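Local coordinates for heat shock protein, putative (Plasmodium falciparum, PDB 1Y6Z) that is the middle domain of an Hsp90-family protein that probably helps client proteins fold in an ATP-dependent cycle, at residues Val37-Phe47 and Ile123-Lys131; Val176-Gly184 and Lys225-Phe233. All blocks are in the same frame, centred on the assembly; numbering follows the deposited sequence.

Interaction 1: residues Val37-Phe47 and Ile123-Lys131; sequences VHFNVEGQISF and IINKRIVLK
V41 O is gripped twice, by F47 N at 3.0 Å and by S46 OG at 3.3 Å, the hydroxyl lying in the carbonyl plane on a lone pair. Together with the bond from V41 N to F47 O this makes V41 and F47 a hydrogen-bonded antiparallel pair at the end of a hairpin, and both side chains face helix 121-141, which packs on the sheet of this first α/β part of the Hsp90 middle domain. The F47 ring is sandwiched: V41 CB lies over one face toward the rim, and I124 CG2 sits over the centre of the other, 4.0 Å from the ring centroid. R127 CB meets the ring edge in its plane, 3.9 Å from F47 CZ. Beyond it the arginine chain bends at chi2 (41°) and brings one face of its guanidinium against V41; V41 CG1 is 3.7 Å from R127 NH1. One turn further on, K131 is bent at chi2 (-77°), which carries CG over the F39 ring centre and CE on toward F39 CG; K131 CG stands 3.5 Å from the ring centroid, almost on the ring normal, a CH-pi contact. I128 CG1 reaches the F39 ring at its edge, 4.3 Å from CZ. Strand 98-103 completes the packing through V101, which touches F47, I124 and I128. No hydrogen bond joins the two segments. R127 NE forms a salt bridge with E195 of the second subunit and K131 NZ one with E141 of the second subunit, so the two residues give their carbon chains to the helix-sheet packing and their charges to the subunit interface.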
loop_
_atom_site.group_PDB
_atom_site.type_symbol
_atom_site.label_atom_id
_atom_site.label_comp_id
_atom_site.label_asym_id
_atom_site.label_seq_id
_atom_site.Cartn_x
_atom_site.Cartn_y
_atom_site.Cartn_z
ATOM N N VAL B 37 12.335 -0.366 -10.802
ATOM C CA VAL B 37 11.844 -1.688 -10.381
ATOM C C VAL B 37 11.644 -2.541 -11.645
ATOM O O VAL B 37 11.159 -2.031 -12.665
ATOM C CB VAL B 37 10.522 -1.569 -9.528
ATOM C CG1 VAL B 37 9.497 -0.780 -10.231
ATOM C CG2 VAL B 37 10.015 -2.960 -9.105
ATOM N N HIS B 38 12.033 -3.807 -11.538
ATOM C CA HIS B 38 11.906 -4.773 -12.629
ATOM C C HIS B 38 10.909 -5.810 -12.076
ATOM O O HIS B 38 11.161 -6.393 -11.026
ATOM C CB HIS B 38 13.266 -5.384 -12.888
ATOM C CG HIS B 38 13.271 -6.464 -13.939
ATOM N ND1 HIS B 38 14.379 -7.235 -14.190
ATOM C CD2 HIS B 38 12.325 -6.872 -14.817
ATOM C CE1 HIS B 38 14.110 -8.095 -15.160
ATOM N NE2 HIS B 38 12.881 -7.882 -15.569
ATOM N N PHE B 39 9.771 -5.956 -12.751
ATOM C CA PHE B 39 8.835 -6.984 -12.340
ATOM C C PHE B 39 8.330 -7.794 -13.504
ATOM O O PHE B 39 8.370 -7.381 -14.667
ATOM C CB PHE B 39 7.709 -6.364 -11.497
ATOM C CG PHE B 39 6.850 -5.394 -12.213
ATOM C CD1 PHE B 39 5.551 -5.757 -12.614
ATOM C CD2 PHE B 39 7.290 -4.088 -12.468
ATOM C CE1 PHE B 39 4.719 -4.869 -13.248
ATOM C CE2 PHE B 39 6.449 -3.176 -13.127
ATOM C CZ PHE B 39 5.151 -3.559 -13.506
ATOM N N ASN B 40 7.824 -8.970 -13.171
ATOM C CA ASN B 40 7.324 -9.901 -14.179
ATOM C C ASN B 40 6.010 -10.411 -13.655
ATOM O O ASN B 40 5.900 -10.709 -12.453
ATOM C CB ASN B 40 8.305 -11.048 -14.347
ATOM C CG ASN B 40 9.683 -10.585 -14.829
ATOM O OD1 ASN B 40 9.818 -9.925 -15.871
ATOM N ND2 ASN B 40 10.720 -10.935 -14.057
ATOM N N VAL B 41 5.008 -10.422 -14.522
ATOM C CA VAL B 41 3.734 -11.017 -14.176
ATOM C C VAL B 41 3.514 -12.276 -15.018
ATOM O O VAL B 41 3.711 -12.248 -16.223
ATOM C CB VAL B 41 2.598 -10.020 -14.360
ATOM C CG1 VAL B 41 1.306 -10.634 -13.887
ATOM C CG2 VAL B 41 2.896 -8.763 -13.551
ATOM N N GLU B 42 3.123 -13.374 -14.361
ATOM C CA GLU B 42 2.998 -14.695 -15.016
ATOM C C GLU B 42 1.545 -15.209 -14.932
ATOM O O GLU B 42 0.995 -15.281 -13.851
ATOM C CB GLU B 42 3.955 -15.692 -14.357
ATOM C CG GLU B 42 5.324 -15.092 -13.936
ATOM C CD GLU B 42 5.331 -14.371 -12.563
ATOM O OE1 GLU B 42 6.438 -14.062 -12.066
ATOM O OE2 GLU B 42 4.246 -14.102 -11.982
ATOM N N GLY B 43 0.914 -15.502 -16.070
ATOM C CA GLY B 43 -0.471 -16.014 -16.097
ATOM C C GLY B 43 -1.134 -15.757 -17.430
ATOM O O GLY B 43 -0.565 -16.081 -18.479
ATOM N N GLN B 44 -2.321 -15.150 -17.411
ATOM C CA GLN B 44 -3.035 -14.885 -18.642
ATOM C C GLN B 44 -2.602 -13.766 -19.587
ATOM O O GLN B 44 -2.644 -14.015 -20.801
ATOM C CB GLN B 44 -4.562 -14.822 -18.445
ATOM C CG GLN B 44 -5.037 -13.918 -17.329
ATOM C CD GLN B 44 -6.287 -13.103 -17.674
ATOM O OE1 GLN B 44 -6.613 -12.134 -16.972
ATOM N NE2 GLN B 44 -6.990 -13.490 -18.736
ATOM N N ILE B 45 -2.208 -12.543 -19.186
ATOM C CA ILE B 45 -1.631 -11.971 -17.928
ATOM C C ILE B 45 -0.108 -11.719 -18.023
ATOM O O ILE B 45 0.421 -10.829 -17.345
ATOM C CB ILE B 45 -2.236 -12.354 -16.513
ATOM C CG1 ILE B 45 -2.954 -11.121 -15.941
ATOM C CG2 ILE B 45 -1.157 -12.743 -15.508
ATOM C CD1 ILE B 45 -4.132 -11.408 -15.074
ATOM N N SER B 46 0.561 -12.429 -18.920
ATOM C CA SER B 46 2.001 -12.430 -18.930
ATOM C C SER B 46 2.662 -11.176 -19.528
ATOM O O SER B 46 2.458 -10.824 -20.707
ATOM C CB SER B 46 2.521 -13.687 -19.593
ATOM O OG SER B 46 3.354 -14.361 -18.674
ATOM N N PHE B 47 3.472 -10.509 -18.697
ATOM C CA PHE B 47 4.297 -9.385 -19.174
ATOM C C PHE B 47 5.486 -9.159 -18.220
ATOM O O PHE B 47 5.471 -9.620 -17.057
ATOM C CB PHE B 47 3.454 -8.114 -19.418
ATOM C CG PHE B 47 2.976 -7.422 -18.155
ATOM C CD1 PHE B 47 3.804 -6.512 -17.481
ATOM C CD2 PHE B 47 1.719 -7.683 -17.634
ATOM C CE1 PHE B 47 3.372 -5.884 -16.313
ATOM C CE2 PHE B 47 1.274 -7.061 -16.440
ATOM C CZ PHE B 47 2.097 -6.144 -15.801
ATOM N N ILE B 123 -5.472 -3.852 -17.234
ATOM C CA ILE B 123 -4.815 -4.653 -16.212
ATOM C C ILE B 123 -3.326 -4.293 -16.119
ATOM O O ILE B 123 -2.780 -4.094 -15.029
ATOM C CB ILE B 123 -4.964 -6.128 -16.565
ATOM C CG1 ILE B 123 -6.360 -6.600 -16.110
ATOM C CG2 ILE B 123 -3.816 -6.956 -15.979
ATOM C CD1 ILE B 123 -6.874 -7.758 -16.883
ATOM N N ILE B 124 -2.677 -4.223 -17.272
ATOM C CA ILE B 124 -1.261 -3.852 -17.290
ATOM C C ILE B 124 -1.084 -2.438 -16.690
ATOM O O ILE B 124 -0.208 -2.241 -15.831
ATOM C CB ILE B 124 -0.609 -4.005 -18.696
ATOM C CG1 ILE B 124 -0.644 -5.485 -19.123
ATOM C CG2 ILE B 124 0.850 -3.517 -18.670
ATOM C CD1 ILE B 124 -0.249 -5.736 -20.566
ATOM N N ASN B 125 -1.905 -1.482 -17.136
ATOM C CA ASN B 125 -1.895 -0.122 -16.626
ATOM C C ASN B 125 -2.019 -0.057 -15.108
ATOM O O ASN B 125 -1.264 0.654 -14.438
ATOM C CB ASN B 125 -3.012 0.708 -17.262
ATOM C CG ASN B 125 -2.776 0.962 -18.750
ATOM O OD1 ASN B 125 -3.694 1.351 -19.472
ATOM N ND2 ASN B 125 -1.546 0.694 -19.220
ATOM N N LYS B 126 -2.999 -0.784 -14.569
ATOM C CA LYS B 126 -3.206 -0.804 -13.126
ATOM C C LYS B 126 -1.998 -1.304 -12.337
ATOM O O LYS B 126 -1.693 -0.751 -11.321
ATOM C CB LYS B 126 -4.454 -1.655 -12.785
ATOM C CG LYS B 126 -5.052 -1.227 -11.440
ATOM C CD LYS B 126 -5.967 -2.309 -10.857
ATOM C CE LYS B 126 -5.912 -2.228 -9.334
ATOM N NZ LYS B 126 -7.097 -2.909 -8.725
ATOM N N ARG B 127 -1.335 -2.353 -12.825
ATOM C CA ARG B 127 -0.177 -2.994 -12.177
ATOM C C ARG B 127 0.994 -2.001 -12.227
ATOM O O ARG B 127 1.781 -1.884 -11.292
ATOM C CB ARG B 127 0.240 -4.193 -13.008
ATOM C CG ARG B 127 0.022 -5.669 -12.527
ATOM C CD ARG B 127 -1.257 -5.989 -11.868
ATOM N NE ARG B 127 -1.656 -7.422 -11.993
ATOM C CZ ARG B 127 -0.995 -8.483 -11.508
ATOM N NH1 ARG B 127 -1.511 -9.716 -11.657
ATOM N NH2 ARG B 127 0.168 -8.351 -10.870
ATOM N N ILE B 128 1.116 -1.327 -13.357
ATOM C CA ILE B 128 2.148 -0.286 -13.466
ATOM C C ILE B 128 1.969 0.817 -12.425
ATOM O O ILE B 128 2.927 1.250 -11.815
ATOM C CB ILE B 128 2.204 0.277 -14.878
ATOM C CG1 ILE B 128 2.900 -0.740 -15.775
ATOM C CG2 ILE B 128 3.040 1.582 -14.924
ATOM C CD1 ILE B 128 3.027 -0.297 -17.204
ATOM N N VAL B 129 0.751 1.320 -12.247
ATOM C CA VAL B 129 0.524 2.424 -11.313
ATOM C C VAL B 129 0.837 1.977 -9.895
ATOM O O VAL B 129 1.492 2.683 -9.116
ATOM C CB VAL B 129 -0.923 2.950 -11.437
ATOM C CG1 VAL B 129 -1.230 4.036 -10.391
ATOM C CG2 VAL B 129 -1.150 3.419 -12.844
ATOM N N LEU B 130 0.353 0.801 -9.528
ATOM C CA LEU B 130 0.693 0.267 -8.243
ATOM C C LEU B 130 2.218 0.041 -7.996
ATOM O O LEU B 130 2.690 0.369 -6.901
ATOM C CB LEU B 130 -0.204 -0.925 -7.892
ATOM C CG LEU B 130 -1.703 -0.461 -7.933
ATOM C CD1 LEU B 130 -2.723 -1.584 -7.570
ATOM C CD2 LEU B 130 -2.060 0.882 -7.154
ATOM N N LYS B 131 2.968 -0.473 -8.984
ATOM C CA LYS B 131 4.415 -0.667 -8.822
ATOM C C LYS B 131 5.080 0.713 -8.711
ATOM O O LYS B 131 6.061 0.862 -7.983
ATOM C CB LYS B 131 5.037 -1.455 -10.000
ATOM C CG LYS B 131 4.729 -2.944 -9.940
ATOM C CD LYS B 131 5.583 -3.632 -8.937
ATOM C CE LYS B 131 5.245 -5.126 -8.930
ATOM N NZ LYS B 131 5.861 -5.792 -7.771
#

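Interaction 2: residues Val176-Gly184 and Lys225-Phe233; sequences VEFYSINSG and KALNYDVLF
D230 turns CG anti to its backbone nitrogen (chi1 -162°), while S180 holds OG between its own N and carbonyl carbon (chi1 70°), and the two ends meet: S180 OG gives a 2.6 Å hydrogen bond to the syn lone pair of D230 OD2. It lies beside a single antiparallel bridge, in which S180 and L232 form a non-hydrogen-bonded pair, with F233 N bound to Y179 O at 2.7 Å and I181 N to V231 O at 3.1 Å. The bridge ties 176-184 to edge strand 231-234 of the parallel sheet in the second, smaller α/β part of the middle domain; on its other side L232 bonds to Y205 and I207 of strand 204-208. D230 OD1 works as a double acceptor, taking N182 N at 3.0 Å and V231 N at 2.8 Å from opposite faces of the carboxylate, which should fix its rotation. The N182 amide lies stacked along that carboxylate, their planes 9° apart. Hydrophobic cover comes from F233, whose ring carries S180 CA 4.0 Å above its centre, and from I181, which sets CG1 against CZ of that ring and CD1 against V231 CB. In the neighbouring pair, Y179 with F233, the second backbone bond is replaced by a water, which accepts from Y179 N at 2.9 Å and donates to F233 O at 2.7 Å.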
loop_
_atom_site.group_PDB
_atom_site.type_symbol
_atom_site.label_atom_id
_atom_site.label_comp_id
_atom_site.label_asym_id
_atom_site.label_seq_id
_atom_site.Cartn_x
_atom_site.Cartn_y
_atom_site.Cartn_z
ATOM N N VAL B 176 3.170 13.904 -0.918
ATOM C CA VAL B 176 3.388 15.319 -1.293
ATOM C C VAL B 176 3.846 16.075 -0.001
ATOM O O VAL B 176 3.525 15.627 1.100
ATOM C CB VAL B 176 2.123 15.966 -1.943
ATOM C CG1 VAL B 176 1.626 15.254 -3.213
ATOM C CG2 VAL B 176 0.972 16.033 -0.957
ATOM N N GLU B 177 4.646 17.154 -0.163
ATOM C CA GLU B 177 5.193 17.923 0.954
ATOM C C GLU B 177 5.048 19.427 0.707
ATOM O O GLU B 177 5.095 19.883 -0.459
ATOM C CB GLU B 177 6.650 17.497 1.228
ATOM C CG GLU B 177 6.790 16.046 1.714
ATOM C CD GLU B 177 8.212 15.672 2.099
ATOM O OE1 GLU B 177 9.087 16.573 2.144
ATOM O OE2 GLU B 177 8.422 14.467 2.353
ATOM N N PHE B 178 4.834 20.180 1.799
ATOM C CA PHE B 178 4.621 21.640 1.740
ATOM C C PHE B 178 5.327 22.279 2.898
ATOM O O PHE B 178 5.491 21.673 3.964
ATOM C CB PHE B 178 3.131 22.048 1.848
ATOM C CG PHE B 178 2.256 21.374 0.858
ATOM C CD1 PHE B 178 1.650 20.157 1.156
ATOM C CD2 PHE B 178 2.059 21.923 -0.404
ATOM C CE1 PHE B 178 0.853 19.505 0.241
ATOM C CE2 PHE B 178 1.235 21.276 -1.349
ATOM C CZ PHE B 178 0.634 20.053 -1.022
ATOM N N TYR B 179 5.766 23.510 2.664
ATOM C CA TYR B 179 6.327 24.321 3.730
ATOM C C TYR B 179 5.166 24.667 4.639
ATOM O O TYR B 179 4.043 24.759 4.174
ATOM C CB TYR B 179 6.955 25.593 3.135
ATOM C CG TYR B 179 8.328 25.345 2.548
ATOM C CD1 TYR B 179 8.569 25.451 1.172
ATOM C CD2 TYR B 179 9.358 24.914 3.362
ATOM C CE1 TYR B 179 9.859 25.190 0.646
ATOM C CE2 TYR B 179 10.633 24.656 2.860
ATOM C CZ TYR B 179 10.881 24.795 1.510
ATOM O OH TYR B 179 12.168 24.509 1.047
ATOM N N SER B 180 5.449 24.887 5.924
ATOM C CA SER B 180 4.415 25.337 6.841
ATOM C C SER B 180 5.017 26.404 7.748
ATOM O O SER B 180 6.208 26.718 7.609
ATOM C CB SER B 180 3.903 24.180 7.673
ATOM O OG SER B 180 4.893 23.769 8.588
ATOM N N ILE B 181 4.216 26.930 8.686
ATOM C CA ILE B 181 4.754 27.838 9.729
ATOM C C ILE B 181 5.813 27.135 10.590
ATOM O O ILE B 181 6.878 27.694 10.842
ATOM C CB ILE B 181 3.631 28.421 10.642
ATOM C CG1 ILE B 181 2.521 29.112 9.796
ATOM C CG2 ILE B 181 4.248 29.337 11.730
ATOM C CD1 ILE B 181 1.220 29.585 10.590
ATOM N N ASN B 182 5.527 25.917 11.055
ATOM C CA ASN B 182 6.448 25.265 11.963
ATOM C C ASN B 182 7.584 24.478 11.334
ATOM O O ASN B 182 8.504 24.082 12.047
ATOM C CB ASN B 182 5.709 24.409 12.979
ATOM C CG ASN B 182 4.669 25.192 13.739
ATOM O OD1 ASN B 182 3.748 24.603 14.318
ATOM N ND2 ASN B 182 4.769 26.528 13.700
ATOM N N SER B 183 7.533 24.271 10.007
ATOM C CA SER B 183 8.442 23.327 9.325
ATOM C C SER B 183 9.899 23.798 9.153
ATOM O O SER B 183 10.830 22.971 9.112
ATOM C CB SER B 183 7.864 22.921 7.966
ATOM O OG SER B 183 8.163 23.894 6.981
ATOM N N GLY B 184 10.110 25.098 9.012
ATOM C CA GLY B 184 11.480 25.616 8.891
ATOM C C GLY B 184 11.907 25.727 7.449
ATOM O O GLY B 184 11.074 25.993 6.589
ATOM N N LYS B 225 -2.582 31.299 14.525
ATOM C CA LYS B 225 -1.365 31.403 15.329
ATOM C C LYS B 225 -1.676 31.562 16.835
ATOM O O LYS B 225 -0.933 31.101 17.693
ATOM C CB LYS B 225 -0.526 32.600 14.906
ATOM C CG LYS B 225 -0.104 32.648 13.416
ATOM C CD LYS B 225 0.992 33.687 13.232
ATOM C CE LYS B 225 0.464 35.038 12.803
ATOM N NZ LYS B 225 1.309 35.714 11.721
ATOM N N ALA B 226 -2.800 32.209 17.127
ATOM C CA ALA B 226 -3.243 32.413 18.501
ATOM C C ALA B 226 -3.690 31.061 19.022
ATOM O O ALA B 226 -3.675 30.824 20.213
ATOM C CB ALA B 226 -4.388 33.414 18.518
ATOM N N LEU B 227 -4.069 30.145 18.116
ATOM C CA LEU B 227 -4.300 28.753 18.563
ATOM C C LEU B 227 -3.044 27.858 18.549
ATOM O O LEU B 227 -3.105 26.708 18.992
ATOM C CB LEU B 227 -5.451 28.112 17.780
ATOM C CG LEU B 227 -6.846 28.520 18.301
ATOM C CD1 LEU B 227 -7.986 28.307 17.276
ATOM C CD2 LEU B 227 -7.158 27.832 19.587
ATOM N N ASN B 228 -1.907 28.419 18.106
ATOM C CA ASN B 228 -0.662 27.669 17.911
ATOM C C ASN B 228 -0.854 26.474 16.969
ATOM O O ASN B 228 -0.270 25.398 17.168
ATOM C CB ASN B 228 -0.117 27.192 19.255
ATOM C CG ASN B 228 0.362 28.353 20.132
ATOM O OD1 ASN B 228 1.369 28.993 19.823
ATOM N ND2 ASN B 228 -0.395 28.654 21.194
ATOM N N TYR B 229 -1.740 26.630 16.002
ATOM C CA TYR B 229 -1.951 25.565 15.002
ATOM C C TYR B 229 -0.914 25.749 13.887
ATOM O O TYR B 229 -0.548 26.896 13.557
ATOM C CB TYR B 229 -3.373 25.602 14.448
ATOM C CG TYR B 229 -4.470 25.157 15.402
ATOM C CD1 TYR B 229 -4.172 24.645 16.675
ATOM C CD2 TYR B 229 -5.816 25.268 15.025
ATOM C CE1 TYR B 229 -5.185 24.242 17.551
ATOM C CE2 TYR B 229 -6.859 24.849 15.894
ATOM C CZ TYR B 229 -6.527 24.346 17.148
ATOM O OH TYR B 229 -7.527 23.937 18.009
ATOM N N ASP B 230 -0.407 24.648 13.312
ATOM C CA ASP B 230 0.384 24.800 12.090
ATOM C C ASP B 230 -0.537 25.028 10.905
ATOM O O ASP B 230 -1.701 24.614 10.915
ATOM C CB ASP B 230 1.343 23.607 11.856
ATOM C CG ASP B 230 2.482 23.944 10.862
ATOM O OD1 ASP B 230 2.686 25.129 10.549
ATOM O OD2 ASP B 230 3.198 23.010 10.417
ATOM N N VAL B 231 0.006 25.685 9.880
ATOM C CA VAL B 231 -0.680 25.941 8.638
ATOM C C VAL B 231 0.309 25.704 7.500
ATOM O O VAL B 231 1.410 26.246 7.481
ATOM C CB VAL B 231 -1.168 27.404 8.532
ATOM C CG1 VAL B 231 -1.803 27.692 7.172
ATOM C CG2 VAL B 231 -2.195 27.676 9.598
ATOM N N LEU B 232 -0.120 24.913 6.523
ATOM C CA LEU B 232 0.712 24.674 5.333
ATOM C C LEU B 232 0.625 25.838 4.370
ATOM O O LEU B 232 -0.404 26.510 4.302
ATOM C CB LEU B 232 0.201 23.452 4.574
ATOM C CG LEU B 232 -0.042 22.235 5.452
ATOM C CD1 LEU B 232 -0.958 21.256 4.644
ATOM C CD2 LEU B 232 1.327 21.705 5.848
ATOM N N PHE B 233 1.676 26.023 3.580
ATOM C CA PHE B 233 1.669 27.064 2.553
ATOM C C PHE B 233 1.414 26.526 1.134
ATOM O O PHE B 233 2.095 25.600 0.679
ATOM C CB PHE B 233 3.009 27.805 2.574
ATOM C CG PHE B 233 3.357 28.451 3.909
ATOM C CD1 PHE B 233 4.686 28.582 4.292
ATOM C CD2 PHE B 233 2.360 28.925 4.770
ATOM C CE1 PHE B 233 5.024 29.186 5.524
ATOM C CE2 PHE B 233 2.686 29.520 6.014
ATOM C CZ PHE B 233 3.994 29.646 6.384
HETATM O O HOH W 1 4.749 24.979 0.441
#

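From the N terminus, strand 35-41 turns back into strand 47-53 and the five-stranded sheet is completed before helix 121-141 returns to the start; interaction 1 closes that loop of 75 residues. Helices 145-164 and 169-173 follow before 176-184 opens interaction 2, which closes after 40 residues holding strands 188-189 and 204-208, helices 190-195 and 212-215 and the start of helix 222-226. The two loops lie in series, neither nested nor crossed. Their centres are about 39 Å apart, on opposite sides of the chain's centre, and their nearest atoms about 14 Å: interaction 1 ties helix to sheet at the subunit interface, whereas interaction 2 adds a segment to the edge of the parallel sheet.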